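Local coordinates for trehalose-6-phosphate phosphatase (PDB 5DX9), which belongs to the trehalose-phosphatase family of the HAD clan and holds a magnesium ion close to a bound glycan, at residues F153-A158 against K179-R184; I119-T124 against S130-K135. All coordinates share one frame; numbering follows the deposited sequence.

Overall arrangement
Contact 2 comes first along the chain: helix 112-125 ends, a short turn follows, and 131-134 returns nearly antiparallel to the helix as one of the two outermost strands of a four-stranded antiparallel sheet. The chain then runs through strand 139-142 into helix 148-166, whose residues 153-158 meet strand 180-185 in contact 1, closing a longer loop that includes strand 172-177. The two contacts lie in series, neither nesting nor crossing, with centres about 10 Å apart. Both pack a helix onto the same sheet, while Tyr-123 of contact 2 rests on Ala-158 of contact 1. The strands of both also reach 6-O-phosphono-alpha-D-glucopyranose, so the sheet joins the helices to the ligand pocket.

Contact 1 of 2, residues F153-A158 against K179-R184; sequences FQCKQA and KNLEVR. With G6P (6-O-phosphono-alpha-D-glucopyranose), chain B; GLC (alpha-D-glucopyranose), chain C.
Leu-181 carries the apolar packing, set against Cys-155 and Ala-158, three residues apart on the helix. The torsion about its CA-CB bond (chi1 -77°) sets CG opposite the carbonyl carbon. From there Leu-181 CD1 reaches Ala-158 CB at 3.8 Å, while Leu-181 CG, at 3.9 Å, and slightly farther CD2 lie by Cys-155 SG. Leu-181 CD1 also touches the backbone of the helix, 3.8 Å from Cys-155 O. The sulfur is covalently linked to a beta-mercaptoethanol molecule, probably an additive of the crystallisation. This is a helix laid on one face of the four-stranded antiparallel sheet, an alpha/beta layer consistent with the cap domain of HAD phosphatases of this family.

Polar contacts occupy the other face of the strand, where Asn-180 and Glu-182 flank Leu-181 in sequence and turn to the sugars. Asn-180 ND2 donates to O2 of alpha-D-glucopyranose at 2.6 Å, with an N-H...O angle of 149°. Glu-182, extended beyond CG, accepts from O4 of 6-O-phosphono-alpha-D-glucopyranose through OE2 at 2.6 Å. OE2 is also hydrogen-bonded to His-89 NE2, and OE1 forms a salt bridge with Lys-135, so both carboxylate oxygens are engaged.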
ATOM      1  N   PHE A 153      -2.818 -25.992   8.026  1.00 48.70           N
ATOM      2  CA  PHE A 153      -4.033 -26.613   8.529  1.00 48.12           C
ATOM      3  C   PHE A 153      -4.694 -25.705   9.551  1.00 49.52           C
ATOM      4  O   PHE A 153      -5.884 -25.404   9.449  1.00 52.33           O
ATOM      5  CB  PHE A 153      -3.738 -27.980   9.149  1.00 50.52           C
ATOM      6  CG  PHE A 153      -4.936 -28.624   9.791  1.00 49.73           C
ATOM      7  CD1 PHE A 153      -5.787 -29.425   9.051  1.00 52.16           C
ATOM      8  CD2 PHE A 153      -5.213 -28.424  11.132  1.00 50.10           C
ATOM      9  CE1 PHE A 153      -6.891 -30.014   9.634  1.00 51.43           C
ATOM     10  CE2 PHE A 153      -6.317 -29.007  11.723  1.00 51.04           C
ATOM     11  CZ  PHE A 153      -7.158 -29.803  10.973  1.00 53.29           C
ATOM     12  N   GLN A 154      -3.911 -25.234  10.498  1.00 47.18           N
ATOM     13  CA  GLN A 154      -4.405 -24.325  11.481  1.00 47.33           C
ATOM     14  C   GLN A 154      -4.885 -23.047  10.823  1.00 49.70           C
ATOM     15  O   GLN A 154      -5.892 -22.509  11.201  1.00 48.82           O
ATOM     16  CB  GLN A 154      -3.341 -24.042  12.519  1.00 47.22           C
ATOM     17  CG  GLN A 154      -3.115 -25.148  13.520  1.00 45.01           C
ATOM     18  CD  GLN A 154      -4.333 -25.454  14.336  1.00 44.81           C
ATOM     19  OE1 GLN A 154      -5.283 -25.998  13.848  1.00 46.76           O
ATOM     20  NE2 GLN A 154      -4.293 -25.117  15.582  1.00 48.25           N
ATOM     21  N   CYS A 155      -4.180 -22.586   9.811  1.00 48.20           N
ATOM     22  CA  CYS A 155      -4.579 -21.380   9.097  1.00 52.11           C
ATOM     23  C   CYS A 155      -5.938 -21.535   8.465  1.00 46.73           C
ATOM     24  O   CYS A 155      -6.740 -20.661   8.545  1.00 46.59           O
ATOM     25  CB  CYS A 155      -3.531 -20.998   8.062  1.00 53.91           C
ATOM     26  SG  CYS A 155      -3.891 -19.612   6.987  1.00 83.63           S
ATOM     27  N   LYS A 156      -6.187 -22.673   7.862  1.00 48.89           N
ATOM     28  CA  LYS A 156      -7.453 -22.924   7.212  1.00 52.93           C
ATOM     29  C   LYS A 156      -8.572 -23.002   8.198  1.00 49.56           C
ATOM     30  O   LYS A 156      -9.668 -22.582   7.923  1.00 49.39           O
ATOM     31  CB  LYS A 156      -7.413 -24.218   6.426  1.00 53.52           C
ATOM     32  CG  LYS A 156      -6.657 -24.110   5.136  1.00 55.28           C
ATOM     33  CD  LYS A 156      -6.131 -25.460   4.705  1.00 57.41           C
ATOM     34  CE  LYS A 156      -5.466 -25.407   3.349  1.00 57.42           C
ATOM     35  NZ  LYS A 156      -4.054 -24.987   3.448  1.00 59.72           N
ATOM     36  N   GLN A 157      -8.288 -23.553   9.358  1.00 48.04           N
ATOM     37  CA  GLN A 157      -9.319 -23.634  10.388  1.00 48.74           C
ATOM     38  C   GLN A 157      -9.667 -22.254  10.936  1.00 48.92           C
ATOM     39  O   GLN A 157     -10.840 -21.937  11.135  1.00 46.92           O
ATOM     40  CB  GLN A 157      -8.879 -24.548  11.535  1.00 51.15           C
ATOM     41  CG  GLN A 157      -9.957 -24.740  12.596  1.00 52.82           C
ATOM     42  CD  GLN A 157      -9.502 -25.606  13.759  1.00 58.94           C
ATOM     43  OE1 GLN A 157      -8.607 -26.440  13.616  1.00 59.99           O
ATOM     44  NE2 GLN A 157     -10.112 -25.402  14.921  1.00 53.49           N
ATOM     45  N   ALA A 158      -8.644 -21.439  11.185  1.00 46.25           N
ATOM     46  CA  ALA A 158      -8.852 -20.080  11.675  1.00 44.42           C
ATOM     47  C   ALA A 158      -9.583 -19.245  10.630  1.00 48.26           C
ATOM     48  O   ALA A 158     -10.489 -18.477  10.956  1.00 48.54           O
ATOM     49  CB  ALA A 158      -7.524 -19.431  12.042  1.00 45.48           C
ATOM     50  N   LYS A 179       1.827 -16.272   4.418  1.00 47.01           N
ATOM     51  CA  LYS A 179       2.019 -17.028   5.646  1.00 44.89           C
ATOM     52  C   LYS A 179       1.458 -16.272   6.844  1.00 45.40           C
ATOM     53  O   LYS A 179       2.050 -16.279   7.921  1.00 41.05           O
ATOM     54  CB  LYS A 179       3.498 -17.341   5.863  1.00 43.19           C
ATOM     55  CG  LYS A 179       4.128 -18.224   4.788  1.00 47.38           C
ATOM     56  CD  LYS A 179       3.468 -19.596   4.732  1.00 48.48           C
ATOM     57  CE  LYS A 179       3.991 -20.417   3.563  1.00 50.73           C
ATOM     58  NZ  LYS A 179       3.130 -21.605   3.310  1.00 54.49           N
ATOM     59  N   ASN A 180       0.330 -15.597   6.644  1.00 45.15           N
ATOM     60  CA  ASN A 180      -0.360 -14.948   7.750  1.00 44.09           C
ATOM     61  C   ASN A 180      -1.854 -14.825   7.498  1.00 44.90           C
ATOM     62  O   ASN A 180      -2.323 -14.981   6.369  1.00 45.10           O
ATOM     63  CB  ASN A 180       0.252 -13.561   8.034  1.00 43.66           C
ATOM     64  CG  ASN A 180      -0.235 -12.465   7.073  1.00 40.42           C
ATOM     65  OD1 ASN A 180      -1.434 -12.280   6.857  1.00 41.53           O
ATOM     66  ND2 ASN A 180       0.706 -11.709   6.524  1.00 40.77           N
ATOM     67  N   LEU A 181      -2.593 -14.540   8.565  1.00 44.05           N
ATOM     68  CA  LEU A 181      -3.962 -14.055   8.462  1.00 42.43           C
ATOM     69  C   LEU A 181      -4.032 -12.663   9.077  1.00 42.31           C
ATOM     70  O   LEU A 181      -3.402 -12.402  10.102  1.00 44.44           O
ATOM     71  CB  LEU A 181      -4.942 -14.988   9.170  1.00 45.44           C
ATOM     72  CG  LEU A 181      -5.332 -16.293   8.486  1.00 48.92           C
ATOM     73  CD1 LEU A 181      -6.426 -16.985   9.289  1.00 47.30           C
ATOM     74  CD2 LEU A 181      -5.776 -16.044   7.053  1.00 45.48           C
ATOM     75  N   GLU A 182      -4.794 -11.769   8.455  1.00 42.61           N
ATOM     76  CA  GLU A 182      -4.975 -10.433   9.003  1.00 42.41           C
ATOM     77  C   GLU A 182      -6.427  -9.988   8.907  1.00 41.87           C
ATOM     78  O   GLU A 182      -7.121 -10.295   7.941  1.00 42.27           O
ATOM     79  CB  GLU A 182      -4.074  -9.430   8.286  1.00 44.50           C
ATOM     80  CG  GLU A 182      -3.993  -8.081   8.980  1.00 43.63           C
ATOM     81  CD  GLU A 182      -2.967  -7.163   8.347  1.00 47.29           C
ATOM     82  OE1 GLU A 182      -2.657  -6.109   8.950  1.00 46.61           O
ATOM     83  OE2 GLU A 182      -2.471  -7.498   7.248  1.00 44.71           O
ATOM     84  N   VAL A 183      -6.889  -9.274   9.924  1.00 44.20           N
ATOM     85  CA  VAL A 183      -8.233  -8.715   9.900  1.00 41.70           C
ATOM     86  C   VAL A 183      -8.122  -7.207   9.981  1.00 41.35           C
ATOM     87  O   VAL A 183      -7.421  -6.678  10.842  1.00 43.34           O
ATOM     88  CB  VAL A 183      -9.105  -9.239  11.055  1.00 39.87           C
ATOM     89  CG1 VAL A 183     -10.515  -8.679  10.944  1.00 41.64           C
ATOM     90  CG2 VAL A 183      -9.128 -10.758  11.057  1.00 39.37           C
ATOM     91  N   ARG A 184      -8.798  -6.519   9.067  1.00 42.11           N
ATOM     92  CA  ARG A 184      -8.779  -5.061   9.027  1.00 43.92           C
ATOM     93  C   ARG A 184     -10.194  -4.527   8.966  1.00 41.27           C
ATOM     94  O   ARG A 184     -11.129  -5.277   8.696  1.00 42.61           O
ATOM     95  CB  ARG A 184      -7.989  -4.549   7.821  1.00 45.70           C
ATOM     96  CG  ARG A 184      -8.666  -4.821   6.480  1.00 45.79           C
ATOM     97  CD  ARG A 184      -8.176  -3.863   5.404  1.00 45.12           C
ATOM     98  NE  ARG A 184      -8.443  -4.370   4.063  1.00 45.02           N
ATOM     99  CZ  ARG A 184      -9.612  -4.273   3.435  1.00 50.40           C
ATOM    100  NH1 ARG A 184     -10.649  -3.686   4.022  1.00 47.05           N
ATOM    101  NH2 ARG A 184      -9.746  -4.771   2.213  1.00 50.26           N
TER
HETATM  102  C1  G6P B   2       4.167  -7.977   7.419  1.00 43.13           C
HETATM  103  C2  G6P B   2       3.648  -7.410   8.734  1.00 45.05           C
HETATM  104  C3  G6P B   2       2.171  -7.694   8.921  1.00 47.04           C
HETATM  105  C4  G6P B   2       1.374  -7.096   7.780  1.00 48.43           C
HETATM  106  C5  G6P B   2       1.964  -7.337   6.378  1.00 47.92           C
HETATM  107  C6  G6P B   2       1.702  -6.144   5.438  1.00 44.86           C
HETATM  108  O1  G6P B   2       4.205  -9.406   7.413  1.00 43.69           O
HETATM  109  O2  G6P B   2       4.403  -7.964   9.810  1.00 46.41           O
HETATM  110  O3  G6P B   2       1.696  -7.081  10.128  1.00 49.05           O
HETATM  111  O4  G6P B   2       0.064  -7.664   7.913  1.00 43.36           O
HETATM  112  O5  G6P B   2       3.390  -7.503   6.318  1.00 41.98           O
HETATM  113  O6  G6P B   2       2.939  -5.485   5.065  1.00 46.74           O
HETATM  114  P   G6P B   2       3.072  -4.652   3.672  1.00 44.37           P
HETATM  115  O1P G6P B   2       4.120  -3.435   3.765  1.00 44.09           O
HETATM  116  O2P G6P B   2       3.545  -5.573   2.614  1.00 42.70           O
HETATM  117  O3P G6P B   2       1.600  -4.107   3.317  1.00 44.18           O
HETATM  118  C1  GLC C   1       4.873  -9.912   6.249  1.00 44.31           C
HETATM  119  C2  GLC C   1       4.700 -11.429   6.159  1.00 43.93           C
HETATM  120  C3  GLC C   1       5.514 -12.137   7.233  1.00 44.26           C
HETATM  121  C4  GLC C   1       6.968 -11.684   7.219  1.00 44.56           C
HETATM  122  C5  GLC C   1       7.059 -10.161   7.280  1.00 43.01           C
HETATM  123  C6  GLC C   1       8.490  -9.664   7.076  1.00 44.02           C
HETATM  124  O2  GLC C   1       3.302 -11.756   6.280  1.00 46.28           O
HETATM  125  O3  GLC C   1       5.460 -13.551   7.017  1.00 47.35           O
HETATM  126  O4  GLC C   1       7.639 -12.294   8.332  1.00 50.19           O
HETATM  127  O5  GLC C   1       6.258  -9.562   6.265  1.00 44.36           O
HETATM  128  O6  GLC C   1       9.053 -10.250   5.895  1.00 42.54           O

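Contact 2 of 2, residues I119-T124 against S130-K135; sequences IFKYYT and STIEVK. With G6P (6-O-phosphono-alpha-D-glucopyranose), chain B.
An edge strand of the four-stranded antiparallel sheet here meets the helix that precedes it, Phe-120 and Thr-124 facing Ile-132 and Ser-130. The two axes pass 8.2 Å apart and run nearly antiparallel, at 159°, the chain reversing direction between helix and strand through residues 126-130.

Ile-132 makes the apolar part of the contact. Its CG1 lies opposite the backbone N (chi1 -171°), which sends Ile-132 CD1 onto the helix, 3.6 Å from Phe-120 CB and also near the backbone of Lys-121. The side chains of Thr-124 and Ile-132 cross at about a right angle, Thr-124 OG1 lying 3.9 Å from Ile-132 CB. At the turn, Thr-124 CG2 lies 3.5 Å from Ser-130 O. The serine hydroxyl is hydrogen-bonded to Thr-127 O in the connecting turn.

Thr-124 OG1 also turns back into its own helix and donates to Phe-120 O at 2.6 Å, 41° out of the carbonyl plane. Thr-124 N reaches Phe-120 O at 2.8 Å from the opposite face, so two bonds from one residue grip that carbonyl.

On the far side of the strand, Glu-133 OE1 accepts from O2 of 6-O-phosphono-alpha-D-glucopyranose at 3.0 Å, and more weakly from O3; it is also hydrogen-bonded to His-142 NE2. Just beyond the strand end, Lys-135 NZ donates to O3 of 6-O-phosphono-alpha-D-glucopyranose at 2.9 Å. It is also hydrogen-bonded to Gly-67 O and Thr-140 OG1, which probably helps to fix its position.

Around this pair, the Phe-120 ring reaches across the sheet to Trp-141, Leu-181 and Val-183, while Ile-119 packs on Leu-161 and Leu-162 of the neighbouring helix 148-166.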
ATOM      1  N   ILE A 119      -9.611 -15.077  19.047  1.00 47.76           N
ATOM      2  CA  ILE A 119      -9.494 -16.176  18.100  1.00 46.74           C
ATOM      3  C   ILE A 119      -8.030 -16.472  17.772  1.00 46.55           C
ATOM      4  O   ILE A 119      -7.607 -17.630  17.763  1.00 47.45           O
ATOM      5  CB  ILE A 119     -10.263 -15.877  16.800  1.00 49.98           C
ATOM      6  CG1 ILE A 119     -11.769 -15.857  17.071  1.00 50.61           C
ATOM      7  CG2 ILE A 119      -9.931 -16.911  15.738  1.00 46.14           C
ATOM      8  CD1 ILE A 119     -12.611 -15.530  15.850  1.00 48.78           C
ATOM      9  N   PHE A 120      -7.260 -15.421  17.518  1.00 43.96           N
ATOM     10  CA  PHE A 120      -5.861 -15.579  17.141  1.00 46.06           C
ATOM     11  C   PHE A 120      -5.020 -16.049  18.323  1.00 47.15           C
ATOM     12  O   PHE A 120      -4.053 -16.791  18.147  1.00 46.40           O
ATOM     13  CB  PHE A 120      -5.302 -14.272  16.577  1.00 43.62           C
ATOM     14  CG  PHE A 120      -5.714 -14.001  15.155  1.00 46.82           C
ATOM     15  CD1 PHE A 120      -6.234 -15.015  14.366  1.00 45.45           C
ATOM     16  CD2 PHE A 120      -5.575 -12.736  14.607  1.00 46.04           C
ATOM     17  CE1 PHE A 120      -6.612 -14.769  13.060  1.00 48.47           C
ATOM     18  CE2 PHE A 120      -5.952 -12.485  13.301  1.00 43.90           C
ATOM     19  CZ  PHE A 120      -6.470 -13.500  12.526  1.00 44.80           C
ATOM     20  N   LYS A 121      -5.388 -15.616  19.525  1.00 50.07           N
ATOM     21  CA  LYS A 121      -4.728 -16.097  20.734  1.00 49.07           C
ATOM     22  C   LYS A 121      -4.970 -17.588  20.883  1.00 49.03           C
ATOM     23  O   LYS A 121      -4.068 -18.343  21.245  1.00 50.18           O
ATOM     24  CB  LYS A 121      -5.232 -15.359  21.975  1.00 52.27           C
ATOM     25  CG  LYS A 121      -4.521 -14.051  22.269  1.00 51.66           C
ATOM     26  CD  LYS A 121      -5.020 -13.460  23.576  1.00 55.73           C
ATOM     27  CE  LYS A 121      -4.356 -12.133  23.880  1.00 56.77           C
ATOM     28  NZ  LYS A 121      -4.977 -11.481  25.070  1.00 65.46           N
ATOM     29  N   TYR A 122      -6.203 -17.997  20.606  1.00 48.25           N
ATOM     30  CA  TYR A 122      -6.575 -19.400  20.642  1.00 49.05           C
ATOM     31  C   TYR A 122      -5.637 -20.220  19.771  1.00 51.40           C
ATOM     32  O   TYR A 122      -5.114 -21.248  20.202  1.00 51.05           O
ATOM     33  CB  TYR A 122      -8.021 -19.585  20.175  1.00 49.13           C
ATOM     34  CG  TYR A 122      -8.429 -21.029  20.015  1.00 51.29           C
ATOM     35  CD1 TYR A 122      -9.065 -21.706  21.045  1.00 55.10           C
ATOM     36  CD2 TYR A 122      -8.180 -21.719  18.836  1.00 50.74           C
ATOM     37  CE1 TYR A 122      -9.440 -23.026  20.908  1.00 56.32           C
ATOM     38  CE2 TYR A 122      -8.546 -23.042  18.691  1.00 55.01           C
ATOM     39  CZ  TYR A 122      -9.179 -23.690  19.732  1.00 57.44           C
ATOM     40  OH  TYR A 122      -9.552 -25.007  19.595  1.00 60.15           O
ATOM     41  N   TYR A 123      -5.424 -19.755  18.546  1.00 46.64           N
ATOM     42  CA  TYR A 123      -4.622 -20.496  17.581  1.00 47.76           C
ATOM     43  C   TYR A 123      -3.129 -20.307  17.796  1.00 45.86           C
ATOM     44  O   TYR A 123      -2.339 -21.163  17.411  1.00 46.35           O
ATOM     45  CB  TYR A 123      -5.004 -20.098  16.155  1.00 48.48           C
ATOM     46  CG  TYR A 123      -6.309 -20.712  15.722  1.00 47.13           C
ATOM     47  CD1 TYR A 123      -6.356 -22.006  15.227  1.00 49.58           C
ATOM     48  CD2 TYR A 123      -7.499 -20.008  15.833  1.00 47.24           C
ATOM     49  CE1 TYR A 123      -7.552 -22.578  14.839  1.00 52.49           C
ATOM     50  CE2 TYR A 123      -8.699 -20.573  15.453  1.00 47.91           C
ATOM     51  CZ  TYR A 123      -8.721 -21.858  14.955  1.00 49.15           C
ATOM     52  OH  TYR A 123      -9.917 -22.425  14.570  1.00 49.08           O
ATOM     53  N   THR A 124      -2.741 -19.194  18.411  1.00 46.87           N
ATOM     54  CA  THR A 124      -1.335 -18.964  18.718  1.00 48.37           C
ATOM     55  C   THR A 124      -0.865 -19.952  19.780  1.00 50.18           C
ATOM     56  O   THR A 124       0.240 -20.485  19.699  1.00 48.71           O
ATOM     57  CB  THR A 124      -1.077 -17.525  19.207  1.00 51.15           C
ATOM     58  OG1 THR A 124      -1.497 -16.589  18.207  1.00 44.07           O
ATOM     59  CG2 THR A 124       0.404 -17.319  19.500  1.00 48.64           C
ATOM     60  N   SER A 130       3.750 -20.011  15.918  1.00 43.12           N
ATOM     61  CA  SER A 130       2.851 -18.959  15.468  1.00 43.76           C
ATOM     62  C   SER A 130       2.976 -17.750  16.385  1.00 50.31           C
ATOM     63  O   SER A 130       3.263 -17.887  17.576  1.00 50.96           O
ATOM     64  CB  SER A 130       1.402 -19.446  15.433  1.00 44.47           C
ATOM     65  OG  SER A 130       0.867 -19.524  16.743  1.00 45.36           O
ATOM     66  N   THR A 131       2.755 -16.565  15.826  1.00 47.29           N
ATOM     67  CA  THR A 131       2.849 -15.337  16.599  1.00 46.44           C
ATOM     68  C   THR A 131       1.666 -14.428  16.285  1.00 49.92           C
ATOM     69  O   THR A 131       1.021 -14.568  15.243  1.00 44.29           O
ATOM     70  CB  THR A 131       4.169 -14.593  16.317  1.00 49.14           C
ATOM     71  OG1 THR A 131       4.411 -13.633  17.352  1.00 61.78           O
ATOM     72  CG2 THR A 131       4.116 -13.888  14.969  1.00 46.46           C
ATOM     73  N   ILE A 132       1.369 -13.510  17.197  1.00 50.80           N
ATOM     74  CA  ILE A 132       0.261 -12.588  17.002  1.00 47.00           C
ATOM     75  C   ILE A 132       0.758 -11.149  17.001  1.00 49.40           C
ATOM     76  O   ILE A 132       1.596 -10.766  17.816  1.00 48.93           O
ATOM     77  CB  ILE A 132      -0.824 -12.763  18.082  1.00 48.66           C
ATOM     78  CG1 ILE A 132      -2.068 -11.951  17.716  1.00 49.68           C
ATOM     79  CG2 ILE A 132      -0.296 -12.354  19.449  1.00 48.36           C
ATOM     80  CD1 ILE A 132      -3.239 -12.179  18.646  1.00 47.92           C
ATOM     81  N   GLU A 133       0.248 -10.358  16.063  1.00 50.37           N
ATOM     82  CA  GLU A 133       0.638  -8.961  15.953  1.00 48.10           C
ATOM     83  C   GLU A 133      -0.575  -8.058  16.104  1.00 47.63           C
ATOM     84  O   GLU A 133      -1.205  -7.679  15.118  1.00 48.00           O
ATOM     85  CB  GLU A 133       1.335  -8.695  14.618  1.00 50.20           C
ATOM     86  CG  GLU A 133       2.700  -8.047  14.753  1.00 50.40           C
ATOM     87  CD  GLU A 133       3.345  -7.752  13.413  1.00 51.11           C
ATOM     88  OE1 GLU A 133       3.356  -8.646  12.544  1.00 49.65           O
ATOM     89  OE2 GLU A 133       3.843  -6.624  13.231  1.00 51.06           O
ATOM     90  N   VAL A 134      -0.907  -7.725  17.346  1.00 49.27           N
ATOM     91  CA  VAL A 134      -1.982  -6.779  17.605  1.00 44.23           C
ATOM     92  C   VAL A 134      -1.503  -5.368  17.286  1.00 45.00           C
ATOM     93  O   VAL A 134      -0.571  -4.860  17.908  1.00 46.94           O
ATOM     94  CB  VAL A 134      -2.465  -6.850  19.063  1.00 46.18           C
ATOM     95  CG1 VAL A 134      -3.540  -5.804  19.316  1.00 47.02           C
ATOM     96  CG2 VAL A 134      -2.987  -8.244  19.377  1.00 43.30           C
ATOM     97  N   LYS A 135      -2.131  -4.748  16.297  1.00 46.49           N
ATOM     98  CA  LYS A 135      -1.789  -3.386  15.922  1.00 45.49           C
ATOM     99  C   LYS A 135      -2.914  -2.456  16.355  1.00 45.53           C
ATOM    100  O   LYS A 135      -3.815  -2.868  17.082  1.00 43.37           O
ATOM    101  CB  LYS A 135      -1.523  -3.292  14.416  1.00 44.61           C
ATOM    102  CG  LYS A 135      -0.230  -3.984  13.986  1.00 47.49           C
ATOM    103  CD  LYS A 135      -0.090  -4.080  12.470  1.00 45.04           C
ATOM    104  CE  LYS A 135      -0.970  -5.183  11.912  1.00 45.79           C
ATOM    105  NZ  LYS A 135      -0.715  -5.441  10.469  1.00 48.88           N
TER
HETATM  106  C1  G6P B   2       4.167  -7.977   7.419  1.00 43.13           C
HETATM  107  C2  G6P B   2       3.648  -7.410   8.734  1.00 45.05           C
HETATM  108  C3  G6P B   2       2.171  -7.694   8.921  1.00 47.04           C
HETATM  109  C4  G6P B   2       1.374  -7.096   7.780  1.00 48.43           C
HETATM  110  C5  G6P B   2       1.964  -7.337   6.378  1.00 47.92           C
HETATM  111  C6  G6P B   2       1.702  -6.144   5.438  1.00 44.86           C
HETATM  112  O1  G6P B   2       4.205  -9.406   7.413  1.00 43.69           O
HETATM  113  O2  G6P B   2       4.403  -7.964   9.810  1.00 46.41           O
HETATM  114  O3  G6P B   2       1.696  -7.081  10.128  1.00 49.05           O
HETATM  115  O4  G6P B   2       0.064  -7.664   7.913  1.00 43.36           O
HETATM  116  O5  G6P B   2       3.390  -7.503   6.318  1.00 41.98           O
HETATM  117  O6  G6P B   2       2.939  -5.485   5.065  1.00 46.74           O
HETATM  118  P   G6P B   2       3.072  -4.652   3.672  1.00 44.37           P
HETATM  119  O1P G6P B   2       4.120  -3.435   3.765  1.00 44.09           O
HETATM  120  O2P G6P B   2       3.545  -5.573   2.614  1.00 42.70           O
HETATM  121  O3P G6P B   2       1.600  -4.107   3.317  1.00 44.18           O